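Local coordinates for DUF871 domain-containing protein (Enterococcus faecalis, PDB 2P0O) that is of unknown function but probably acts as a 6-phospho-N-acetylmuramidase, cleaving phosphorylated muramic acid derivatives with a TIM-barrel domain, at residues Pro149-Gly154 and Lys197-Asn202; Ala143-Tyr148 and Thr158-Lys163; Ala190-Leu195 and Ile221-Ile226; Gly33-Leu38 and Phe175-Gly180; Pro179-Thr184 and Gln201-Ala206. One frame throughout, in Å; residues are numbered along the deposited sequence.

Overall arrangement
The chain enters the TIM barrel at strand 4-8, and contact 4 joins strand 33-38 to strand 173-178 across the barrel interior, closing a long loop. Nested inside that loop is contact 2, where the end of strand 141-144 meets the helix that follows it. Further along the same connection, 149-154 reaches forward to 197-202 in contact 1, crossing contacts 2 and 4. Contact 5 begins on Pro179 and Gly180, where contact 4 ends; it folds 179-184 onto the start of helix 203-212 and shares Gln201 and Asn202 with contact 1. Contact 3 crosses contacts 1 and 5, tying 190-195 to the loop after strand 218-221.

Contact 1: residues Pro149-Gly154 and Lys197-Asn202; sequences PRPETG and KHRGQN
Arg199 lays one face of its guanidinium over Pro151, whose CA stands 3.4 Å above the plane and off toward the rim of the group. Pro151 CA is 3.6 Å from Arg199 NE. The chain leaves the backbone with CG anti to N (chi1 174°) and then bends at chi2 and chi3, a course that brings the flat end up against the 149-154 loop. Arg199 NH2 lies 3.3 Å from Arg150 O, but the angle is too poor for a hydrogen bond. The polar partners of Arg199 lie outside the two segments: NH2 forms a salt bridge with Glu196 and a hydrogen bond to Tyr148 O, while NH1 bonds to Ala190 O. Both segments lie in connections of the TIM barrel, one following strand 141-144 and the other following strand 173-178, and each contains a type II beta turn, Arg150 to Thr153 and His198 to Gln201. In the first turn Thr153 OG1 donates to Arg150 O over 2.6 Å, in the carbonyl plane and on a lone pair. Glu196 also accepts from the backbone N of Glu152 and of Gly154, and thus joins the first turn to the arginine. At the end of the second turn, Gln201 NE2 reaches back to Arg199 O at 3.2 Å, with the donor tilted 30° from the carbonyl plane.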
# COMPACT_ATOMS: atom_id res chain seq x y z
N PRO A 149 -12.56 -10.54 1.23
CA PRO A 149 -12.98 -10.81 -0.15
C PRO A 149 -14.38 -10.31 -0.49
O PRO A 149 -14.61 -9.87 -1.61
CB PRO A 149 -12.97 -12.36 -0.25
CG PRO A 149 -12.08 -12.84 0.86
CD PRO A 149 -12.34 -11.79 1.98
N ARG A 150 -15.33 -10.41 0.46
CA ARG A 150 -16.69 -10.04 0.14
C ARG A 150 -16.88 -8.54 0.28
O ARG A 150 -16.69 -7.99 1.37
CB ARG A 150 -17.71 -10.80 1.01
CG ARG A 150 -19.21 -10.54 0.57
CD ARG A 150 -20.17 -11.12 1.57
NE ARG A 150 -21.63 -10.86 1.42
CZ ARG A 150 -22.23 -9.67 1.53
NH1 ARG A 150 -23.56 -9.58 1.44
NH2 ARG A 150 -21.51 -8.56 1.72
N PRO A 151 -17.31 -7.86 -0.81
CA PRO A 151 -17.61 -6.42 -0.74
C PRO A 151 -18.50 -6.11 0.47
O PRO A 151 -19.41 -6.91 0.80
CB PRO A 151 -18.41 -6.19 -2.05
CG PRO A 151 -17.65 -7.09 -3.00
CD PRO A 151 -17.56 -8.38 -2.16
N GLU A 152 -18.24 -4.97 1.12
CA GLU A 152 -19.10 -4.45 2.20
C GLU A 152 -18.79 -5.05 3.56
O GLU A 152 -19.47 -4.73 4.52
CB GLU A 152 -20.58 -4.59 1.87
CG GLU A 152 -20.99 -3.86 0.59
CD GLU A 152 -22.27 -4.36 -0.01
OE1 GLU A 152 -22.76 -5.45 0.40
OE2 GLU A 152 -22.81 -3.66 -0.89
N THR A 153 -17.72 -5.85 3.67
CA THR A 153 -17.43 -6.52 4.93
C THR A 153 -16.09 -6.06 5.58
O THR A 153 -15.74 -6.49 6.69
CB THR A 153 -17.43 -8.07 4.75
OG1 THR A 153 -16.33 -8.45 3.89
CG2 THR A 153 -18.75 -8.57 4.16
N GLY A 154 -15.35 -5.17 4.90
CA GLY A 154 -14.12 -4.60 5.46
C GLY A 154 -14.42 -3.71 6.66
O GLY A 154 -15.56 -3.21 6.85
N LYS A 197 -13.14 1.21 2.89
CA LYS A 197 -12.98 2.42 2.07
C LYS A 197 -11.93 2.24 0.96
O LYS A 197 -11.84 3.04 0.04
CB LYS A 197 -12.64 3.64 2.95
CG LYS A 197 -11.25 3.52 3.58
CD LYS A 197 -10.86 4.84 4.31
CE LYS A 197 -9.53 4.62 5.04
NZ LYS A 197 -9.11 5.79 5.81
N HIS A 198 -11.12 1.19 1.04
CA HIS A 198 -10.14 0.95 0.00
C HIS A 198 -10.64 0.08 -1.14
O HIS A 198 -9.91 -0.18 -2.08
CB HIS A 198 -8.87 0.37 0.60
CG HIS A 198 -8.10 1.38 1.40
ND1 HIS A 198 -7.20 1.03 2.38
CD2 HIS A 198 -8.11 2.74 1.37
CE1 HIS A 198 -6.68 2.12 2.91
NE2 HIS A 198 -7.22 3.17 2.32
N ARG A 199 -11.90 -0.36 -1.03
CA ARG A 199 -12.48 -1.27 -2.00
C ARG A 199 -12.49 -0.61 -3.37
O ARG A 199 -13.08 0.46 -3.55
CB ARG A 199 -13.91 -1.67 -1.57
CG ARG A 199 -14.70 -2.53 -2.61
CD ARG A 199 -14.47 -4.02 -2.42
NE ARG A 199 -14.59 -4.46 -1.03
CZ ARG A 199 -14.04 -5.58 -0.55
NH1 ARG A 199 -13.34 -6.40 -1.33
NH2 ARG A 199 -14.25 -5.89 0.73
N GLY A 200 -11.83 -1.26 -4.33
CA GLY A 200 -11.75 -0.77 -5.69
C GLY A 200 -10.96 0.52 -5.83
O GLY A 200 -11.11 1.21 -6.84
N GLN A 201 -10.15 0.86 -4.82
CA GLN A 201 -9.37 2.12 -4.87
C GLN A 201 -7.90 1.88 -5.32
O GLN A 201 -7.43 0.74 -5.34
CB GLN A 201 -9.38 2.87 -3.52
CG GLN A 201 -10.77 3.35 -3.01
CD GLN A 201 -11.59 4.09 -4.06
OE1 GLN A 201 -11.15 5.08 -4.64
NE2 GLN A 201 -12.79 3.60 -4.32
N ASN A 202 -7.22 2.95 -5.70
CA ASN A 202 -5.81 2.92 -6.11
C ASN A 202 -5.00 2.35 -4.94
O ASN A 202 -4.96 2.95 -3.88
CB ASN A 202 -5.31 4.35 -6.44
CG ASN A 202 -3.87 4.37 -6.94
OD1 ASN A 202 -3.06 3.51 -6.60
ND2 ASN A 202 -3.57 5.35 -7.77

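Contact 2: residues Ala143-Tyr148 and Thr158-Lys163; sequences AWHNYY and TFFNEK
His145 points its CB from just past strand 141-144 toward helix 157-169, with CG anti to the carbonyl carbon (chi1 -76°), and its imidazole ends up against Phe160. Along the ring, His145 CD2 lies 3.7 Å from Phe160 CE1. At the tip His145 NE2 is 3.6 Å from Phe160 CE1, and CE1 of His145 is 3.8 Å from Phe160 CD1. Phe160 CE1 stands over one face of the imidazole, offset toward the rim. The planes make an angle of 41° with centroids 4.9 Å apart, so the two rings meet at a slant. His145 CE1 also comes within 4.3 Å of Lys163 CG, one helical turn beyond Phe160. The polar tip is held by the helix as well, through a hydrogen bond between NE2 and Asn164 OD1. The contact thus packs the first two elements of the beta-alpha-beta unit 141-144, 157-169, 173-178, with His145 also touching Val174 and Phe160 touching Thr176 on the neighbouring strand.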
# COMPACT_ATOMS: atom_id res chain seq x y z
N ALA A 143 0.83 -8.11 14.97
CA ALA A 143 -0.61 -8.26 14.95
C ALA A 143 -1.05 -7.94 13.54
O ALA A 143 -0.90 -6.80 13.10
CB ALA A 143 -1.26 -7.32 15.97
N TRP A 144 -1.53 -8.96 12.83
CA TRP A 144 -2.00 -8.82 11.43
C TRP A 144 -3.50 -8.71 11.34
O TRP A 144 -4.25 -9.55 11.88
CB TRP A 144 -1.59 -10.02 10.57
CG TRP A 144 -0.17 -10.09 10.24
CD1 TRP A 144 0.85 -10.38 11.10
CD2 TRP A 144 0.43 -9.89 8.95
NE1 TRP A 144 2.04 -10.36 10.44
CE2 TRP A 144 1.82 -10.06 9.12
CE3 TRP A 144 -0.07 -9.55 7.69
CZ2 TRP A 144 2.73 -9.94 8.06
CZ3 TRP A 144 0.83 -9.41 6.62
CH2 TRP A 144 2.21 -9.61 6.82
N HIS A 145 -3.96 -7.67 10.66
CA HIS A 145 -5.37 -7.58 10.32
C HIS A 145 -5.68 -8.58 9.23
O HIS A 145 -4.80 -9.10 8.57
CB HIS A 145 -5.68 -6.18 9.81
CG HIS A 145 -5.76 -5.18 10.91
ND1 HIS A 145 -6.90 -5.01 11.67
CD2 HIS A 145 -4.85 -4.29 11.36
CE1 HIS A 145 -6.68 -4.06 12.56
NE2 HIS A 145 -5.44 -3.60 12.40
N ASN A 146 -6.95 -8.86 9.09
CA ASN A 146 -7.43 -9.71 8.05
C ASN A 146 -7.69 -8.93 6.79
O ASN A 146 -7.61 -7.69 6.80
CB ASN A 146 -8.73 -10.34 8.52
CG ASN A 146 -8.52 -11.27 9.70
OD1 ASN A 146 -7.49 -11.93 9.81
ND2 ASN A 146 -9.55 -11.38 10.55
N TYR A 147 -8.00 -9.65 5.70
CA TYR A 147 -8.57 -9.02 4.50
C TYR A 147 -9.95 -9.55 4.20
O TYR A 147 -10.39 -10.54 4.79
CB TYR A 147 -7.65 -9.13 3.27
CG TYR A 147 -7.17 -10.53 2.98
CD1 TYR A 147 -8.04 -11.50 2.50
CD2 TYR A 147 -5.84 -10.89 3.18
CE1 TYR A 147 -7.62 -12.80 2.22
CE2 TYR A 147 -5.40 -12.19 2.92
CZ TYR A 147 -6.30 -13.13 2.42
OH TYR A 147 -5.90 -14.41 2.13
N TYR A 148 -10.65 -8.89 3.29
CA TYR A 148 -12.09 -9.13 3.17
C TYR A 148 -12.47 -9.27 1.72
O TYR A 148 -12.70 -8.26 1.06
CB TYR A 148 -12.87 -7.99 3.87
CG TYR A 148 -12.51 -7.94 5.33
CD1 TYR A 148 -13.17 -8.77 6.27
CD2 TYR A 148 -11.47 -7.16 5.77
CE1 TYR A 148 -12.79 -8.76 7.62
CE2 TYR A 148 -11.09 -7.15 7.11
CZ TYR A 148 -11.73 -7.96 8.01
OH TYR A 148 -11.33 -7.90 9.33
N THR A 158 -12.49 4.01 12.17
CA THR A 158 -12.61 4.26 13.61
C THR A 158 -12.19 3.04 14.43
O THR A 158 -11.35 3.15 15.34
CB THR A 158 -14.08 4.70 13.95
OG1 THR A 158 -14.35 5.96 13.34
CG2 THR A 158 -14.34 4.81 15.46
N PHE A 159 -12.83 1.90 14.14
CA PHE A 159 -12.52 0.63 14.78
C PHE A 159 -11.05 0.27 14.55
O PHE A 159 -10.36 -0.16 15.47
CB PHE A 159 -13.42 -0.47 14.21
CG PHE A 159 -12.97 -1.89 14.53
CD1 PHE A 159 -12.02 -2.54 13.73
CD2 PHE A 159 -13.50 -2.57 15.63
CE1 PHE A 159 -11.61 -3.87 14.02
CE2 PHE A 159 -13.10 -3.88 15.92
CZ PHE A 159 -12.15 -4.54 15.12
N PHE A 160 -10.60 0.44 13.32
CA PHE A 160 -9.22 0.19 12.93
C PHE A 160 -8.27 1.06 13.76
O PHE A 160 -7.32 0.54 14.34
CB PHE A 160 -9.11 0.47 11.43
CG PHE A 160 -7.72 0.34 10.83
CD1 PHE A 160 -7.20 -0.91 10.50
CD2 PHE A 160 -6.99 1.47 10.48
CE1 PHE A 160 -5.97 -1.06 9.86
CE2 PHE A 160 -5.73 1.35 9.85
CZ PHE A 160 -5.23 0.09 9.54
N ASN A 161 -8.55 2.37 13.83
CA ASN A 161 -7.69 3.29 14.56
C ASN A 161 -7.71 2.96 16.04
O ASN A 161 -6.67 2.95 16.70
CB ASN A 161 -8.18 4.74 14.39
CG ASN A 161 -7.78 5.32 13.06
OD1 ASN A 161 -7.01 4.72 12.30
ND2 ASN A 161 -8.27 6.52 12.78
N GLU A 162 -8.91 2.67 16.53
CA GLU A 162 -9.12 2.29 17.92
C GLU A 162 -8.32 1.05 18.27
O GLU A 162 -7.63 1.02 19.29
CB GLU A 162 -10.61 2.04 18.13
CG GLU A 162 -11.06 1.93 19.56
CD GLU A 162 -12.59 1.80 19.69
OE1 GLU A 162 -13.19 0.80 19.20
OE2 GLU A 162 -13.20 2.72 20.28
N LYS A 163 -8.41 0.03 17.41
CA LYS A 163 -7.73 -1.24 17.62
C LYS A 163 -6.22 -1.05 17.60
O LYS A 163 -5.52 -1.52 18.48
CB LYS A 163 -8.19 -2.25 16.56
CG LYS A 163 -7.68 -3.68 16.71
CD LYS A 163 -8.09 -4.34 18.02
CE LYS A 163 -9.50 -4.86 17.99
NZ LYS A 163 -9.82 -5.37 19.35

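Contact 3: residues Ala190-Leu195 and Ile221-Ile226; sequences AGLPTL and IGDPTI
The Asp223 carboxylate is the flat group here, and it is met on its syn side at OD2 by the backbone N-H of Leu192, which approaches 27° out of the carboxylate plane. This hydrogen bond is 2.9 Å from Leu192 N to Asp223 OD2, with an N-H...O angle of 147°. Gly191 CA lies 3.3 Å from Asp223 OD2. The other oxygen, Asp223 OD1, is 3.5 Å from Leu192 CG, so the leucine branch point packs against the carboxylate. A water extends the link: it accepts from Gly191 N at 2.7 Å and lies 2.9 Å from Asp223 OD1. In the TIM barrel, 190-195 belongs to the connection after strand 173-178, whereas residues 221-226 run on from the end of strand 218-221, the last strand of the closed sheet. Outside the pair OD2 also accepts from Gly180 N, and OD1 from Arg185 N. One buried carboxylate therefore gathers backbone N-H groups from several points of the loop after strand 173-178, and they hold OD1 and OD2 in place. With CG anti to the carbonyl carbon (chi1 -58°), Leu192 turns CD1 onto the backbone of the second segment, 3.5 Å from Gly222 O. The CA atoms of Leu192 and Gly222 are 5.0 Å apart, and Gly222 presents no side chain to hold these backbones further from each other.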
# COMPACT_ATOMS: atom_id res chain seq x y z
N ALA A 190 -13.05 -8.98 -6.15
CA ALA A 190 -13.36 -7.63 -5.75
C ALA A 190 -12.23 -7.03 -4.90
O ALA A 190 -12.43 -5.96 -4.28
CB ALA A 190 -14.64 -7.63 -4.95
N GLY A 191 -11.09 -7.69 -4.86
CA GLY A 191 -9.91 -7.15 -4.14
C GLY A 191 -9.91 -7.65 -2.71
O GLY A 191 -10.93 -8.07 -2.21
N LEU A 192 -8.75 -7.61 -2.05
CA LEU A 192 -8.60 -8.06 -0.67
C LEU A 192 -8.13 -6.91 0.21
O LEU A 192 -6.98 -6.88 0.68
CB LEU A 192 -7.60 -9.22 -0.58
CG LEU A 192 -7.93 -10.48 -1.42
CD1 LEU A 192 -6.91 -11.61 -1.21
CD2 LEU A 192 -9.32 -11.02 -1.18
N PRO A 193 -9.04 -5.96 0.46
CA PRO A 193 -8.66 -4.89 1.35
C PRO A 193 -8.86 -5.31 2.80
O PRO A 193 -9.62 -6.22 3.09
CB PRO A 193 -9.67 -3.79 1.00
CG PRO A 193 -10.93 -4.58 0.70
CD PRO A 193 -10.45 -5.84 0.01
N THR A 194 -8.18 -4.63 3.71
CA THR A 194 -8.57 -4.60 5.11
C THR A 194 -9.70 -3.58 5.35
O THR A 194 -10.68 -3.92 5.98
CB THR A 194 -7.35 -4.27 6.00
OG1 THR A 194 -6.41 -5.34 5.92
CG2 THR A 194 -7.74 -4.06 7.44
N LEU A 195 -9.52 -2.34 4.90
CA LEU A 195 -10.48 -1.29 5.16
C LEU A 195 -11.43 -1.22 4.00
O LEU A 195 -10.99 -1.19 2.85
CB LEU A 195 -9.79 0.07 5.34
CG LEU A 195 -9.02 0.24 6.67
CD1 LEU A 195 -7.78 1.07 6.45
CD2 LEU A 195 -9.84 0.87 7.75
N ILE A 221 0.15 -5.77 0.01
CA ILE A 221 -0.82 -6.04 -1.05
C ILE A 221 -1.49 -7.38 -0.72
O ILE A 221 -0.79 -8.40 -0.58
CB ILE A 221 -0.18 -6.13 -2.47
CG1 ILE A 221 0.90 -5.04 -2.68
CG2 ILE A 221 -1.28 -6.12 -3.56
CD1 ILE A 221 0.34 -3.62 -2.52
N GLY A 222 -2.82 -7.37 -0.64
CA GLY A 222 -3.59 -8.59 -0.36
C GLY A 222 -3.74 -9.49 -1.56
O GLY A 222 -3.58 -10.72 -1.44
N ASP A 223 -4.06 -8.92 -2.73
CA ASP A 223 -4.21 -9.73 -3.94
C ASP A 223 -2.87 -10.20 -4.55
O ASP A 223 -1.81 -9.69 -4.17
CB ASP A 223 -4.99 -8.95 -4.98
CG ASP A 223 -6.39 -8.66 -4.54
OD1 ASP A 223 -7.26 -9.51 -4.75
OD2 ASP A 223 -6.62 -7.56 -3.97
N PRO A 224 -2.91 -11.18 -5.49
CA PRO A 224 -1.69 -11.66 -6.15
C PRO A 224 -0.73 -10.62 -6.74
O PRO A 224 0.49 -10.79 -6.62
CB PRO A 224 -2.22 -12.60 -7.25
CG PRO A 224 -3.51 -13.17 -6.65
CD PRO A 224 -4.09 -11.96 -5.90
N THR A 225 -1.24 -9.59 -7.42
CA THR A 225 -0.38 -8.58 -8.03
C THR A 225 -1.10 -7.24 -8.09
O THR A 225 -2.34 -7.14 -7.95
CB THR A 225 0.03 -8.93 -9.50
OG1 THR A 225 -1.12 -8.85 -10.36
CG2 THR A 225 0.70 -10.35 -9.64
N ILE A 226 -0.31 -6.19 -8.30
CA ILE A 226 -0.84 -4.88 -8.66
C ILE A 226 -0.56 -4.69 -10.14
O ILE A 226 0.28 -5.40 -10.68
CB ILE A 226 -0.18 -3.76 -7.84
CG1 ILE A 226 1.32 -4.01 -7.66
CG2 ILE A 226 -0.92 -3.58 -6.47
CD1 ILE A 226 2.09 -2.82 -7.12
O HOH W 1 -10.05 -10.17 -5.02

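Contact 4: residues Gly33-Leu38 and Phe175-Gly180; sequences GIFTSL and FTFVPG
The aromatic interaction is a T-shaped pair between Phe35 and Phe177, reaching across the interior of the TIM barrel from strand 33-38 to strand 173-178. Phe177 directs its edge at the face of Phe35. Its CZ stands 3.6 Å above that ring, over the centre, and the planes are inclined at 77° with centroids 5.1 Å apart. Phe35 swings its ring inward with CG anti to the backbone N (chi1 176°), whereas Phe177 sends its ring across the interior with CZ leading.

The apolar contact is made by the same rings. Phe177 CZ comes closest to Phe35 at CD2, 3.7 Å away, and Phe177 CE1 follows at 3.9 Å from Phe35 CD2. The backbones stay well apart, with 10.0 Å between the CA atoms of Phe35 and Phe177, so no strand pairing contributes. Around the pair, Trp144 meets Phe35, Tyr147 is edge-to-face with Phe177, and both phenylalanines touch Tyr220. The chemistry is that of an aromatic barrel core: the weakly positive C-H rim of Phe177 faces the pi cloud of Phe35, and the two strands are joined here by dispersion and this modest electrostatic match, without a hydrogen bond.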
# COMPACT_ATOMS: atom_id res chain seq x y z
N GLY A 33 8.81 -7.70 2.16
CA GLY A 33 8.09 -8.76 2.83
C GLY A 33 7.10 -9.50 1.97
O GLY A 33 6.52 -8.95 1.01
N ILE A 34 6.90 -10.77 2.33
CA ILE A 34 5.91 -11.64 1.74
C ILE A 34 5.00 -12.20 2.83
O ILE A 34 5.47 -12.60 3.91
CB ILE A 34 6.56 -12.81 0.96
CG1 ILE A 34 7.41 -12.29 -0.20
CG2 ILE A 34 5.48 -13.81 0.49
CD1 ILE A 34 8.48 -13.27 -0.69
N PHE A 35 3.71 -12.21 2.53
CA PHE A 35 2.70 -12.93 3.30
C PHE A 35 2.13 -14.05 2.42
O PHE A 35 1.87 -13.85 1.23
CB PHE A 35 1.57 -11.99 3.76
CG PHE A 35 0.43 -12.67 4.49
CD1 PHE A 35 0.47 -12.81 5.88
CD2 PHE A 35 -0.70 -13.13 3.79
CE1 PHE A 35 -0.60 -13.43 6.59
CE2 PHE A 35 -1.77 -13.75 4.47
CZ PHE A 35 -1.74 -13.89 5.88
N THR A 36 1.94 -15.22 3.02
CA THR A 36 1.30 -16.32 2.34
C THR A 36 0.43 -17.12 3.31
O THR A 36 0.82 -17.35 4.46
CB THR A 36 2.32 -17.22 1.58
OG1 THR A 36 1.62 -18.17 0.76
CG2 THR A 36 3.26 -17.97 2.55
N SER A 37 -0.74 -17.53 2.83
CA SER A 37 -1.68 -18.30 3.64
C SER A 37 -1.86 -19.69 3.04
O SER A 37 -2.29 -19.83 1.90
CB SER A 37 -3.02 -17.57 3.78
OG SER A 37 -3.95 -18.30 4.58
N LEU A 38 -1.52 -20.71 3.81
CA LEU A 38 -1.53 -22.09 3.34
C LEU A 38 -2.68 -22.95 3.88
O LEU A 38 -2.90 -23.01 5.10
CB LEU A 38 -0.22 -22.76 3.69
CG LEU A 38 0.90 -22.78 2.66
CD1 LEU A 38 1.65 -21.44 2.63
CD2 LEU A 38 1.85 -23.91 2.99
N PHE A 175 0.17 -4.72 11.32
CA PHE A 175 0.28 -5.03 9.90
C PHE A 175 -1.15 -5.04 9.31
O PHE A 175 -2.11 -5.56 9.91
CB PHE A 175 0.88 -6.44 9.71
CG PHE A 175 2.38 -6.51 9.86
CD1 PHE A 175 2.99 -6.25 11.07
CD2 PHE A 175 3.18 -6.90 8.78
CE1 PHE A 175 4.39 -6.33 11.19
CE2 PHE A 175 4.57 -7.01 8.91
CZ PHE A 175 5.18 -6.70 10.10
N THR A 176 -1.26 -4.51 8.10
CA THR A 176 -2.54 -4.35 7.45
C THR A 176 -2.39 -4.63 5.95
O THR A 176 -1.28 -4.57 5.39
CB THR A 176 -3.07 -2.91 7.67
OG1 THR A 176 -4.38 -2.80 7.12
CG2 THR A 176 -2.17 -1.89 6.98
N PHE A 177 -3.51 -4.92 5.29
CA PHE A 177 -3.51 -5.14 3.86
C PHE A 177 -4.12 -3.98 3.07
O PHE A 177 -4.96 -3.23 3.59
CB PHE A 177 -4.29 -6.42 3.50
CG PHE A 177 -3.64 -7.69 4.00
CD1 PHE A 177 -2.62 -8.31 3.27
CD2 PHE A 177 -4.06 -8.25 5.20
CE1 PHE A 177 -2.03 -9.49 3.71
CE2 PHE A 177 -3.50 -9.46 5.65
CZ PHE A 177 -2.45 -10.06 4.92
N VAL A 178 -3.73 -3.87 1.80
CA VAL A 178 -4.50 -3.10 0.85
C VAL A 178 -4.79 -4.08 -0.29
O VAL A 178 -4.05 -5.05 -0.48
CB VAL A 178 -3.76 -1.83 0.34
CG1 VAL A 178 -3.58 -0.80 1.47
CG2 VAL A 178 -2.39 -2.17 -0.30
N PRO A 179 -5.84 -3.80 -1.09
CA PRO A 179 -6.11 -4.68 -2.22
C PRO A 179 -5.11 -4.43 -3.35
O PRO A 179 -4.42 -3.39 -3.37
CB PRO A 179 -7.53 -4.28 -2.64
CG PRO A 179 -7.62 -2.81 -2.29
CD PRO A 179 -6.78 -2.65 -1.02
N GLY A 180 -4.99 -5.38 -4.26
CA GLY A 180 -4.23 -5.18 -5.49
C GLY A 180 -5.18 -4.97 -6.67
O GLY A 180 -6.39 -5.23 -6.56

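Contact 5: residues Pro179-Thr184 and Gln201-Ala206; sequences PGDGQT and QNPFAA
The N-terminal turn of helix 203-212 receives the loop that leaves strand 173-178, and Pro203, the first helical residue, is the point of contact. Pro203 CB and CG lie 3.2 and 3.4 Å from Pro179 O, so the carbonyl oxygen rests against the CB-CG side of the ring. Asp181 approaches the ring from the loop, crossing it at a slant: Asp181 CG is 3.5 Å from Pro203 CG, and Asp181 OD2 is 3.5 Å from Pro203 CD. A chi1 of 61°, with Asp181 CG between its own backbone N and carbonyl carbon, brings the carboxylate alongside these two ring carbons. In the TIM barrel this is the connection from the seventh strand to its helix. Just before the proline, Asn202 is the N-cap: its OD1 accepts weakly from Phe204 N at 2.8 Å and from Ala205 N at 3.5 Å. The carboxylate of Asp181 has its polar partners elsewhere: OD2 is bonded to Thr230 OG1 on helix 228-240 and salt-bridged to Lys341 in the C-terminal part of the chain, and OD1 accepts from Ser227 N just before that helix. Pro203 itself also touches Thr230.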
# COMPACT_ATOMS: atom_id res chain seq x y z
N PRO A 179 -5.84 -3.80 -1.09
CA PRO A 179 -6.11 -4.68 -2.22
C PRO A 179 -5.11 -4.43 -3.35
O PRO A 179 -4.42 -3.39 -3.37
CB PRO A 179 -7.53 -4.28 -2.64
CG PRO A 179 -7.62 -2.81 -2.29
CD PRO A 179 -6.78 -2.65 -1.02
N GLY A 180 -4.99 -5.38 -4.26
CA GLY A 180 -4.23 -5.18 -5.49
C GLY A 180 -5.18 -4.97 -6.67
O GLY A 180 -6.39 -5.23 -6.56
N ASP A 181 -4.65 -4.51 -7.80
CA ASP A 181 -5.46 -4.18 -8.96
C ASP A 181 -4.91 -4.75 -10.26
O ASP A 181 -5.35 -4.31 -11.34
CB ASP A 181 -5.58 -2.65 -9.09
CG ASP A 181 -4.21 -1.95 -9.27
OD1 ASP A 181 -3.17 -2.58 -9.01
OD2 ASP A 181 -4.19 -0.76 -9.65
N GLY A 182 -3.97 -5.69 -10.16
CA GLY A 182 -3.48 -6.47 -11.30
C GLY A 182 -4.32 -7.75 -11.38
O GLY A 182 -5.49 -7.71 -11.81
N GLN A 183 -3.73 -8.87 -10.96
CA GLN A 183 -4.44 -10.12 -10.72
C GLN A 183 -5.11 -10.16 -9.36
O GLN A 183 -4.42 -10.25 -8.33
CB GLN A 183 -3.46 -11.29 -10.76
CG GLN A 183 -3.56 -12.15 -11.98
CD GLN A 183 -2.66 -13.38 -11.83
OE1 GLN A 183 -1.58 -13.45 -12.43
NE2 GLN A 183 -3.10 -14.33 -10.99
N THR A 184 -6.43 -10.14 -9.36
CA THR A 184 -7.20 -10.19 -8.12
C THR A 184 -7.53 -11.65 -7.76
O THR A 184 -7.69 -12.48 -8.65
CB THR A 184 -8.46 -9.33 -8.17
OG1 THR A 184 -9.24 -9.70 -9.31
CG2 THR A 184 -8.10 -7.85 -8.27
N GLN A 201 -10.15 0.86 -4.82
CA GLN A 201 -9.37 2.12 -4.87
C GLN A 201 -7.90 1.88 -5.32
O GLN A 201 -7.43 0.74 -5.34
CB GLN A 201 -9.38 2.87 -3.52
CG GLN A 201 -10.77 3.35 -3.01
CD GLN A 201 -11.59 4.09 -4.06
OE1 GLN A 201 -11.15 5.08 -4.64
NE2 GLN A 201 -12.79 3.60 -4.32
N ASN A 202 -7.22 2.95 -5.70
CA ASN A 202 -5.81 2.92 -6.11
C ASN A 202 -5.00 2.35 -4.94
O ASN A 202 -4.96 2.95 -3.88
CB ASN A 202 -5.31 4.35 -6.44
CG ASN A 202 -3.87 4.37 -6.94
OD1 ASN A 202 -3.06 3.51 -6.60
ND2 ASN A 202 -3.57 5.35 -7.77
N PRO A 203 -4.42 1.16 -5.13
CA PRO A 203 -3.60 0.54 -4.07
C PRO A 203 -2.42 1.39 -3.62
O PRO A 203 -2.06 1.36 -2.43
CB PRO A 203 -3.11 -0.78 -4.72
CG PRO A 203 -4.07 -1.03 -5.85
CD PRO A 203 -4.54 0.30 -6.33
N PHE A 204 -1.80 2.12 -4.54
CA PHE A 204 -0.67 2.99 -4.17
C PHE A 204 -1.11 4.05 -3.18
O PHE A 204 -0.45 4.26 -2.17
CB PHE A 204 -0.00 3.62 -5.41
CG PHE A 204 0.92 4.78 -5.10
CD1 PHE A 204 2.20 4.55 -4.59
CD2 PHE A 204 0.52 6.09 -5.34
CE1 PHE A 204 3.06 5.61 -4.30
CE2 PHE A 204 1.37 7.16 -5.06
CZ PHE A 204 2.65 6.92 -4.52
N ALA A 205 -2.22 4.73 -3.48
CA ALA A 205 -2.71 5.76 -2.58
C ALA A 205 -3.12 5.15 -1.23
O ALA A 205 -2.94 5.76 -0.19
CB ALA A 205 -3.92 6.50 -3.20
N ALA A 206 -3.70 3.95 -1.27
CA ALA A 206 -4.15 3.27 -0.07
C ALA A 206 -2.96 2.93 0.83
O ALA A 206 -2.98 3.24 2.03
CB ALA A 206 -4.95 2.01 -0.45